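Local atomic coordinates of prephenate dehydrogenase (PDB entry 3KTD), a protein that probably catalyses the NAD(P)+-dependent oxidative decarboxylation of prephenate, a step toward tyrosine. Residues Asn94-Tyr108 with Val111-Pro125. Residues are numbered along the deposited sequence; the frame is centred on the assembly and turned at random.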
ATOM      1  N   ASN A  94       2.043 -18.208 -39.847  1.00 38.87           N
ATOM      2  CA  ASN A  94       0.698 -17.756 -40.194  1.00 38.73           C
ATOM      3  C   ASN A  94      -0.256 -17.740 -38.996  1.00 36.77           C
ATOM      4  O   ASN A  94      -1.342 -17.181 -39.086  1.00 36.48           O
ATOM      5  CB  ASN A  94       0.119 -18.605 -41.349  1.00 39.24           C
ATOM      6  CG  ASN A  94      -1.129 -17.971 -41.977  1.00 41.83           C
ATOM      7  OD1 ASN A  94      -1.201 -16.751 -42.159  1.00 44.73           O
ATOM      8  ND2 ASN A  94      -2.118 -18.797 -42.298  1.00 45.51           N
ATOM      9  N   ASN A  95       0.143 -18.334 -37.880  1.00 35.60           N
ATOM     10  CA  ASN A  95      -0.707 -18.346 -36.688  1.00 35.50           C
ATOM     11  C   ASN A  95      -0.881 -16.972 -36.059  1.00 34.82           C
ATOM     12  O   ASN A  95       0.032 -16.152 -36.090  1.00 34.85           O
ATOM     13  CB  ASN A  95      -0.137 -19.276 -35.619  1.00 35.30           C
ATOM     14  CG  ASN A  95      -0.127 -20.698 -36.051  1.00 35.46           C
ATOM     15  OD1 ASN A  95       0.527 -21.047 -37.030  1.00 44.02           O
ATOM     16  ND2 ASN A  95      -0.864 -21.539 -35.345  1.00 34.78           N
ATOM     17  N   GLY A  96      -2.059 -16.729 -35.495  1.00 34.14           N
ATOM     18  CA  GLY A  96      -2.295 -15.529 -34.693  1.00 34.37           C
ATOM     19  C   GLY A  96      -1.677 -15.725 -33.310  1.00 33.71           C
ATOM     20  O   GLY A  96      -1.482 -16.867 -32.879  1.00 32.75           O
ATOM     21  N   PHE A  97      -1.358 -14.631 -32.615  1.00 33.25           N
ATOM     22  CA  PHE A  97      -0.749 -14.751 -31.297  1.00 33.56           C
ATOM     23  C   PHE A  97      -0.843 -13.496 -30.431  1.00 34.41           C
ATOM     24  O   PHE A  97      -0.914 -12.380 -30.936  1.00 34.45           O
ATOM     25  CB  PHE A  97       0.722 -15.162 -31.436  1.00 33.06           C
ATOM     26  CG  PHE A  97       1.568 -14.136 -32.104  1.00 34.44           C
ATOM     27  CD1 PHE A  97       1.657 -14.089 -33.493  1.00 36.14           C
ATOM     28  CD2 PHE A  97       2.276 -13.203 -31.348  1.00 33.98           C
ATOM     29  CE1 PHE A  97       2.444 -13.127 -34.122  1.00 35.39           C
ATOM     30  CE2 PHE A  97       3.062 -12.239 -31.961  1.00 33.94           C
ATOM     31  CZ  PHE A  97       3.150 -12.199 -33.353  1.00 34.76           C
ATOM     32  N   THR A  98      -0.808 -13.699 -29.115  1.00 34.85           N
ATOM     33  CA  THR A  98      -0.882 -12.611 -28.154  1.00 35.08           C
ATOM     34  C   THR A  98       0.144 -12.801 -27.042  1.00 35.79           C
ATOM     35  O   THR A  98       0.674 -13.894 -26.875  1.00 37.35           O
ATOM     36  CB  THR A  98      -2.292 -12.503 -27.562  1.00 35.02           C
ATOM     37  OG1 THR A  98      -2.367 -11.358 -26.705  1.00 34.36           O
ATOM     38  CG2 THR A  98      -2.663 -13.760 -26.793  1.00 34.58           C
ATOM     39  N   ASP A  99       0.437 -11.731 -26.308  1.00 35.74           N
ATOM     40  CA  ASP A  99       1.388 -11.778 -25.195  1.00 36.36           C
ATOM     41  C   ASP A  99       0.692 -11.356 -23.903  1.00 36.92           C
ATOM     42  O   ASP A  99      -0.475 -10.996 -23.925  1.00 37.30           O
ATOM     43  CB  ASP A  99       2.582 -10.863 -25.456  1.00 36.32           C
ATOM     44  CG  ASP A  99       2.269  -9.400 -25.199  1.00 36.23           C
ATOM     45  OD1 ASP A  99       1.413  -8.839 -25.909  1.00 33.61           O
ATOM     46  OD2 ASP A  99       2.894  -8.811 -24.292  1.00 39.66           O
ATOM     47  N   VAL A 100       1.411 -11.377 -22.786  1.00 37.55           N
ATOM     48  CA  VAL A 100       0.823 -11.028 -21.486  1.00 37.90           C
ATOM     49  C   VAL A 100       1.635  -9.996 -20.678  1.00 39.24           C
ATOM     50  O   VAL A 100       1.356  -9.753 -19.505  1.00 38.92           O
ATOM     51  CB  VAL A 100       0.673 -12.282 -20.647  1.00 37.43           C
ATOM     52  CG1 VAL A 100      -0.177 -13.307 -21.397  1.00 35.48           C
ATOM     53  CG2 VAL A 100       2.048 -12.833 -20.308  1.00 35.13           C
ATOM     54  N   VAL A 101       2.597  -9.351 -21.328  1.00 40.58           N
ATOM     55  CA  VAL A 101       3.574  -8.522 -20.630  1.00 41.09           C
ATOM     56  C   VAL A 101       3.056  -7.162 -20.161  1.00 41.33           C
ATOM     57  O   VAL A 101       2.299  -6.486 -20.842  1.00 41.67           O
ATOM     58  CB  VAL A 101       4.834  -8.357 -21.504  1.00 41.73           C
ATOM     59  CG1 VAL A 101       5.848  -7.437 -20.855  1.00 42.86           C
ATOM     60  CG2 VAL A 101       5.454  -9.734 -21.777  1.00 42.67           C
ATOM     61  N   SER A 102       3.509  -6.792 -18.970  1.00 42.48           N
ATOM     62  CA  SER A 102       3.218  -5.524 -18.285  1.00 41.94           C
ATOM     63  C   SER A 102       3.408  -4.259 -19.117  1.00 41.95           C
ATOM     64  O   SER A 102       2.716  -3.279 -18.882  1.00 43.16           O
ATOM     65  CB  SER A 102       4.092  -5.440 -17.017  1.00 42.41           C
ATOM     66  OG  SER A 102       5.379  -6.040 -17.212  1.00 40.78           O
ATOM     67  N   VAL A 103       4.358  -4.276 -20.054  1.00 41.27           N
ATOM     68  CA  VAL A 103       4.622  -3.147 -20.955  1.00 40.65           C
ATOM     69  C   VAL A 103       4.262  -3.589 -22.368  1.00 40.66           C
ATOM     70  O   VAL A 103       4.485  -4.740 -22.726  1.00 41.82           O
ATOM     71  CB  VAL A 103       6.102  -2.712 -20.903  1.00 40.34           C
ATOM     72  CG1 VAL A 103       6.338  -1.489 -21.772  1.00 40.41           C
ATOM     73  CG2 VAL A 103       6.504  -2.411 -19.482  1.00 38.92           C
ATOM     74  N   LYS A 104       3.714  -2.676 -23.167  1.00 39.93           N
ATOM     75  CA  LYS A 104       3.159  -3.020 -24.484  1.00 38.26           C
ATOM     76  C   LYS A 104       3.886  -2.400 -25.677  1.00 38.14           C
ATOM     77  O   LYS A 104       4.015  -3.046 -26.720  1.00 39.03           O
ATOM     78  CB  LYS A 104       1.679  -2.636 -24.517  1.00 37.67           C
ATOM     79  CG  LYS A 104       0.789  -3.622 -23.794  1.00 35.10           C
ATOM     80  CD  LYS A 104       0.437  -4.779 -24.699  1.00 34.97           C
ATOM     81  CE  LYS A 104       0.570  -6.094 -24.002  1.00 33.15           C
ATOM     82  NZ  LYS A 104       1.987  -6.404 -23.703  1.00 30.33           N
ATOM     83  N   THR A 105       4.351  -1.163 -25.551  1.00 37.22           N
ATOM     84  CA  THR A 105       5.046  -0.526 -26.663  1.00 37.12           C
ATOM     85  C   THR A 105       6.293  -1.315 -27.046  1.00 37.86           C
ATOM     86  O   THR A 105       6.558  -1.526 -28.234  1.00 38.30           O
ATOM     87  CB  THR A 105       5.448   0.929 -26.360  1.00 36.77           C
ATOM     88  OG1 THR A 105       4.271   1.718 -26.159  1.00 36.87           O
ATOM     89  CG2 THR A 105       6.256   1.531 -27.515  1.00 34.71           C
ATOM     90  N   ALA A 106       7.052  -1.760 -26.047  1.00 37.69           N
ATOM     91  CA  ALA A 106       8.290  -2.488 -26.314  1.00 37.36           C
ATOM     92  C   ALA A 106       8.030  -3.771 -27.117  1.00 37.15           C
ATOM     93  O   ALA A 106       8.835  -4.142 -27.987  1.00 37.88           O
ATOM     94  CB  ALA A 106       9.016  -2.795 -25.016  1.00 36.89           C
ATOM     95  N   VAL A 107       6.906  -4.427 -26.840  1.00 36.09           N
ATOM     96  CA  VAL A 107       6.547  -5.672 -27.521  1.00 35.50           C
ATOM     97  C   VAL A 107       6.073  -5.394 -28.938  1.00 35.22           C
ATOM     98  O   VAL A 107       6.547  -6.017 -29.887  1.00 35.83           O
ATOM     99  CB  VAL A 107       5.453  -6.445 -26.756  1.00 34.86           C
ATOM    100  CG1 VAL A 107       5.022  -7.674 -27.518  1.00 31.16           C
ATOM    101  CG2 VAL A 107       5.974  -6.831 -25.411  1.00 36.16           C
ATOM    102  N   TYR A 108       5.141  -4.459 -29.081  1.00 34.62           N
ATOM    103  CA  TYR A 108       4.603  -4.129 -30.394  1.00 34.77           C
ATOM    104  C   TYR A 108       5.744  -3.750 -31.355  1.00 35.32           C
ATOM    105  O   TYR A 108       5.791  -4.235 -32.492  1.00 35.88           O
ATOM    106  CB  TYR A 108       3.551  -3.024 -30.265  1.00 34.90           C
ATOM    107  CG  TYR A 108       2.702  -2.767 -31.492  1.00 35.02           C
ATOM    108  CD1 TYR A 108       2.245  -3.819 -32.294  1.00 36.72           C
ATOM    109  CD2 TYR A 108       2.305  -1.471 -31.819  1.00 32.26           C
ATOM    110  CE1 TYR A 108       1.455  -3.579 -33.414  1.00 36.88           C
ATOM    111  CE2 TYR A 108       1.510  -1.218 -32.933  1.00 33.80           C
ATOM    112  CZ  TYR A 108       1.084  -2.277 -33.728  1.00 37.46           C
ATOM    113  OH  TYR A 108       0.294  -2.037 -34.834  1.00 38.30           O
ATOM    114  N   VAL A 111       7.519  -6.734 -32.462  1.00 32.11           N
ATOM    115  CA  VAL A 111       6.690  -7.431 -33.438  1.00 32.81           C
ATOM    116  C   VAL A 111       6.729  -6.744 -34.812  1.00 32.94           C
ATOM    117  O   VAL A 111       6.785  -7.406 -35.842  1.00 32.41           O
ATOM    118  CB  VAL A 111       5.238  -7.545 -32.944  1.00 33.23           C
ATOM    119  CG1 VAL A 111       4.317  -7.920 -34.083  1.00 30.85           C
ATOM    120  CG2 VAL A 111       5.148  -8.557 -31.792  1.00 33.13           C
ATOM    121  N   LYS A 112       6.701  -5.416 -34.816  1.00 33.08           N
ATOM    122  CA  LYS A 112       6.753  -4.669 -36.064  1.00 33.34           C
ATOM    123  C   LYS A 112       8.102  -4.833 -36.745  1.00 34.10           C
ATOM    124  O   LYS A 112       8.161  -4.958 -37.978  1.00 34.70           O
ATOM    125  CB  LYS A 112       6.419  -3.189 -35.860  1.00 32.94           C
ATOM    126  CG  LYS A 112       4.918  -2.922 -35.706  1.00 34.00           C
ATOM    127  CD  LYS A 112       4.567  -1.419 -35.572  1.00 34.18           C
ATOM    128  CE  LYS A 112       5.010  -0.828 -34.234  1.00 33.37           C
ATOM    129  NZ  LYS A 112       4.349   0.461 -33.949  1.00 32.93           N
ATOM    130  N   ALA A 113       9.178  -4.856 -35.958  1.00 34.08           N
ATOM    131  CA  ALA A 113      10.529  -5.041 -36.514  1.00 33.56           C
ATOM    132  C   ALA A 113      10.663  -6.382 -37.265  1.00 32.85           C
ATOM    133  O   ALA A 113      11.486  -6.516 -38.167  1.00 32.46           O
ATOM    134  CB  ALA A 113      11.579  -4.920 -35.417  1.00 32.99           C
ATOM    135  N   ARG A 114       9.831  -7.351 -36.893  1.00 32.89           N
ATOM    136  CA  ARG A 114       9.824  -8.679 -37.503  1.00 33.14           C
ATOM    137  C   ARG A 114       8.650  -8.864 -38.480  1.00 33.59           C
ATOM    138  O   ARG A 114       8.420  -9.967 -38.982  1.00 33.73           O
ATOM    139  CB  ARG A 114       9.798  -9.747 -36.390  1.00 33.08           C
ATOM    140  CG  ARG A 114      11.102  -9.811 -35.602  1.00 32.22           C
ATOM    141  CD  ARG A 114      11.019 -10.548 -34.257  1.00 32.66           C
ATOM    142  NE  ARG A 114      12.289 -10.418 -33.525  1.00 32.41           N
ATOM    143  CZ  ARG A 114      12.674  -9.331 -32.841  1.00 33.54           C
ATOM    144  NH1 ARG A 114      11.890  -8.255 -32.770  1.00 33.34           N
ATOM    145  NH2 ARG A 114      13.854  -9.308 -32.227  1.00 30.24           N
ATOM    146  N   ASN A 115       7.918  -7.781 -38.749  1.00 34.13           N
ATOM    147  CA  ASN A 115       6.763  -7.797 -39.666  1.00 33.89           C
ATOM    148  C   ASN A 115       5.687  -8.828 -39.314  1.00 32.86           C
ATOM    149  O   ASN A 115       5.101  -9.456 -40.189  1.00 31.30           O
ATOM    150  CB  ASN A 115       7.237  -7.959 -41.111  1.00 34.03           C
ATOM    151  CG  ASN A 115       7.980  -6.746 -41.593  1.00 35.50           C
ATOM    152  OD1 ASN A 115       7.415  -5.653 -41.669  1.00 40.38           O
ATOM    153  ND2 ASN A 115       9.256  -6.918 -41.910  1.00 37.50           N
HETATM  154  N   MSE A 116       5.424  -8.957 -38.015  1.00 33.12           N
HETATM  155  CA  MSE A 116       4.450  -9.915 -37.494  1.00 32.35           C
HETATM  156  C   MSE A 116       3.171  -9.224 -37.039  1.00 32.04           C
HETATM  157  O   MSE A 116       2.277  -9.872 -36.501  1.00 31.13           O
HETATM  158  CB  MSE A 116       5.067 -10.704 -36.341  1.00 31.95           C
HETATM  159  CG  MSE A 116       6.273 -11.561 -36.751  1.00 32.08           C
HETATM  160 SE   MSE A 116       7.282 -12.324 -35.251  0.75 28.54          SE
HETATM  161  CE  MSE A 116       6.027 -13.677 -34.658  1.00 25.15           C
ATOM    162  N   GLN A 117       3.067  -7.919 -37.292  1.00 32.85           N
ATOM    163  CA  GLN A 117       1.899  -7.144 -36.849  1.00 33.67           C
ATOM    164  C   GLN A 117       0.560  -7.586 -37.454  1.00 34.56           C
ATOM    165  O   GLN A 117      -0.484  -7.339 -36.871  1.00 35.65           O
ATOM    166  CB  GLN A 117       2.101  -5.630 -37.009  1.00 33.24           C
ATOM    167  CG  GLN A 117       2.390  -5.128 -38.409  1.00 34.39           C
ATOM    168  CD  GLN A 117       3.862  -5.130 -38.735  1.00 32.74           C
ATOM    169  OE1 GLN A 117       4.597  -5.995 -38.278  1.00 35.61           O
ATOM    170  NE2 GLN A 117       4.299  -4.166 -39.529  1.00 30.53           N
ATOM    171  N   HIS A 118       0.582  -8.253 -38.597  1.00 35.69           N
ATOM    172  CA  HIS A 118      -0.655  -8.750 -39.197  1.00 36.38           C
ATOM    173  C   HIS A 118      -1.218  -9.979 -38.459  1.00 36.03           C
ATOM    174  O   HIS A 118      -2.331 -10.397 -38.742  1.00 36.08           O
ATOM    175  CB  HIS A 118      -0.462  -9.030 -40.701  1.00 36.90           C
ATOM    176  CG  HIS A 118      -0.267  -7.788 -41.524  1.00 39.95           C
ATOM    177  ND1 HIS A 118       0.978  -7.310 -41.874  1.00 42.88           N
ATOM    178  CD2 HIS A 118      -1.161  -6.913 -42.047  1.00 42.91           C
ATOM    179  CE1 HIS A 118       0.845  -6.203 -42.583  1.00 41.84           C
ATOM    180  NE2 HIS A 118      -0.443  -5.938 -42.700  1.00 41.90           N
ATOM    181  N   ARG A 119      -0.475 -10.536 -37.502  1.00 36.23           N
ATOM    182  CA  ARG A 119      -0.937 -11.717 -36.744  1.00 36.51           C
ATOM    183  C   ARG A 119      -0.947 -11.548 -35.211  1.00 35.91           C
ATOM    184  O   ARG A 119      -1.210 -12.504 -34.489  1.00 36.31           O
ATOM    185  CB  ARG A 119      -0.050 -12.911 -37.097  1.00 37.30           C
ATOM    186  CG  ARG A 119      -0.158 -13.367 -38.538  1.00 38.85           C
ATOM    187  CD  ARG A 119      -1.476 -14.078 -38.790  1.00 43.01           C
ATOM    188  NE  ARG A 119      -1.674 -14.374 -40.210  1.00 45.96           N
ATOM    189  CZ  ARG A 119      -2.359 -13.614 -41.065  1.00 45.05           C
ATOM    190  NH1 ARG A 119      -2.965 -12.495 -40.672  1.00 43.54           N
ATOM    191  NH2 ARG A 119      -2.454 -13.987 -42.330  1.00 46.64           N
ATOM    192  N   TYR A 120      -0.706 -10.331 -34.729  1.00 35.02           N
ATOM    193  CA  TYR A 120      -0.507 -10.064 -33.306  1.00 34.18           C
ATOM    194  C   TYR A 120      -1.614  -9.255 -32.655  1.00 33.83           C
ATOM    195  O   TYR A 120      -2.097  -8.275 -33.217  1.00 33.69           O
ATOM    196  CB  TYR A 120       0.806  -9.295 -33.131  1.00 34.24           C
ATOM    197  CG  TYR A 120       1.073  -8.751 -31.738  1.00 33.78           C
ATOM    198  CD1 TYR A 120       1.250  -9.604 -30.652  1.00 35.52           C
ATOM    199  CD2 TYR A 120       1.203  -7.388 -31.522  1.00 35.89           C
ATOM    200  CE1 TYR A 120       1.520  -9.107 -29.387  1.00 36.71           C
ATOM    201  CE2 TYR A 120       1.476  -6.879 -30.263  1.00 36.71           C
ATOM    202  CZ  TYR A 120       1.633  -7.742 -29.204  1.00 38.09           C
ATOM    203  OH  TYR A 120       1.889  -7.231 -27.962  1.00 40.62           O
ATOM    204  N   VAL A 121      -2.012  -9.674 -31.462  1.00 33.85           N
ATOM    205  CA  VAL A 121      -2.890  -8.866 -30.637  1.00 33.80           C
ATOM    206  C   VAL A 121      -2.298  -8.776 -29.234  1.00 33.67           C
ATOM    207  O   VAL A 121      -2.235  -9.761 -28.507  1.00 33.49           O
ATOM    208  CB  VAL A 121      -4.303  -9.409 -30.579  1.00 34.29           C
ATOM    209  CG1 VAL A 121      -5.178  -8.453 -29.737  1.00 30.81           C
ATOM    210  CG2 VAL A 121      -4.856  -9.584 -32.005  1.00 32.59           C
ATOM    211  N   GLY A 122      -1.850  -7.584 -28.866  1.00 33.61           N
ATOM    212  CA  GLY A 122      -1.290  -7.372 -27.549  1.00 33.70           C
ATOM    213  C   GLY A 122      -2.320  -7.604 -26.461  1.00 33.49           C
ATOM    214  O   GLY A 122      -3.505  -7.312 -26.628  1.00 32.63           O
ATOM    215  N   SER A 123      -1.880  -8.171 -25.352  1.00 33.72           N
ATOM    216  CA  SER A 123      -2.744  -8.235 -24.205  1.00 34.81           C
ATOM    217  C   SER A 123      -1.951  -8.159 -22.915  1.00 34.52           C
ATOM    218  O   SER A 123      -0.764  -8.442 -22.881  1.00 34.24           O
ATOM    219  CB  SER A 123      -3.593  -9.490 -24.248  1.00 35.73           C
ATOM    220  OG  SER A 123      -2.996 -10.525 -23.500  1.00 37.43           O
ATOM    221  N   HIS A 124      -2.628  -7.760 -21.855  1.00 35.71           N
ATOM    222  CA  HIS A 124      -2.007  -7.614 -20.548  1.00 37.00           C
ATOM    223  C   HIS A 124      -3.030  -7.852 -19.451  1.00 37.71           C
ATOM    224  O   HIS A 124      -3.918  -7.031 -19.285  1.00 37.78           O
ATOM    225  CB  HIS A 124      -1.408  -6.207 -20.403  1.00 36.54           C
ATOM    226  CG  HIS A 124      -0.869  -5.912 -19.037  1.00 37.63           C
ATOM    227  ND1 HIS A 124      -0.851  -4.641 -18.502  1.00 38.07           N
ATOM    228  CD2 HIS A 124      -0.340  -6.727 -18.091  1.00 37.61           C
ATOM    229  CE1 HIS A 124      -0.322  -4.685 -17.292  1.00 37.93           C
ATOM    230  NE2 HIS A 124      -0.010  -5.939 -17.016  1.00 37.76           N
ATOM    231  N   PRO A 125      -2.934  -8.986 -18.732  1.00 39.54           N
ATOM    232  CA  PRO A 125      -3.780  -9.194 -17.547  1.00 41.48           C
ATOM    233  C   PRO A 125      -3.236  -8.447 -16.337  1.00 44.11           C
ATOM    234  O   PRO A 125      -2.020  -8.414 -16.132  1.00 44.29           O
ATOM    235  CB  PRO A 125      -3.681 -10.702 -17.305  1.00 41.14           C
ATOM    236  CG  PRO A 125      -2.403 -11.107 -17.922  1.00 39.73           C
ATOM    237  CD  PRO A 125      -2.236 -10.225 -19.118  1.00 39.66           C
TER
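Phe97 and Tyr120 pair in register across two parallel strands, the core of a beta-alpha-beta crossover in the probable nucleotide-binding domain, whose helix 105-113 links strand 97-99 to strand 120-125. Phe97 N donates to Arg119 O (2.8 Å), and Phe97 O receives Val121 N (3.0 Å). Both aromatic side chains leave the sheet on the face covered by helix 105-113. With CG wedged between the backbone N and the carbonyl carbon (chi1 65°), the Phe97 ring lies across the neighbouring strand, with CA of Tyr120 over the centre of one face, while the methyl of selenomethionine Met116 reaches CZ at 3.5 Å. The Tyr120 ring has Val111 CG2 over one face and Gly122 N over the other, and its edge meets Tyr108 CD1. Its hydroxyl donates to Asp99 OD1 (2.7 Å) from above the carboxylate plane. The other carboxylate oxygen takes Lys104 NZ in a salt bridge on its syn lone pair and Val101 N in an Asx turn, so the group is held from several directions. Ser123 OG donates to the backbone O of Asp99 (2.6 Å). At the far end, Arg119 grips Asn94 OD1 side-on through NE and NH2. Helix 78-91 packs against Phe97 and Met116 on the face of Phe97 and Tyr120, helix 162-177 covers Thr98 and Val121 on the other, and strands 71-74 and 146-149 flank the pair.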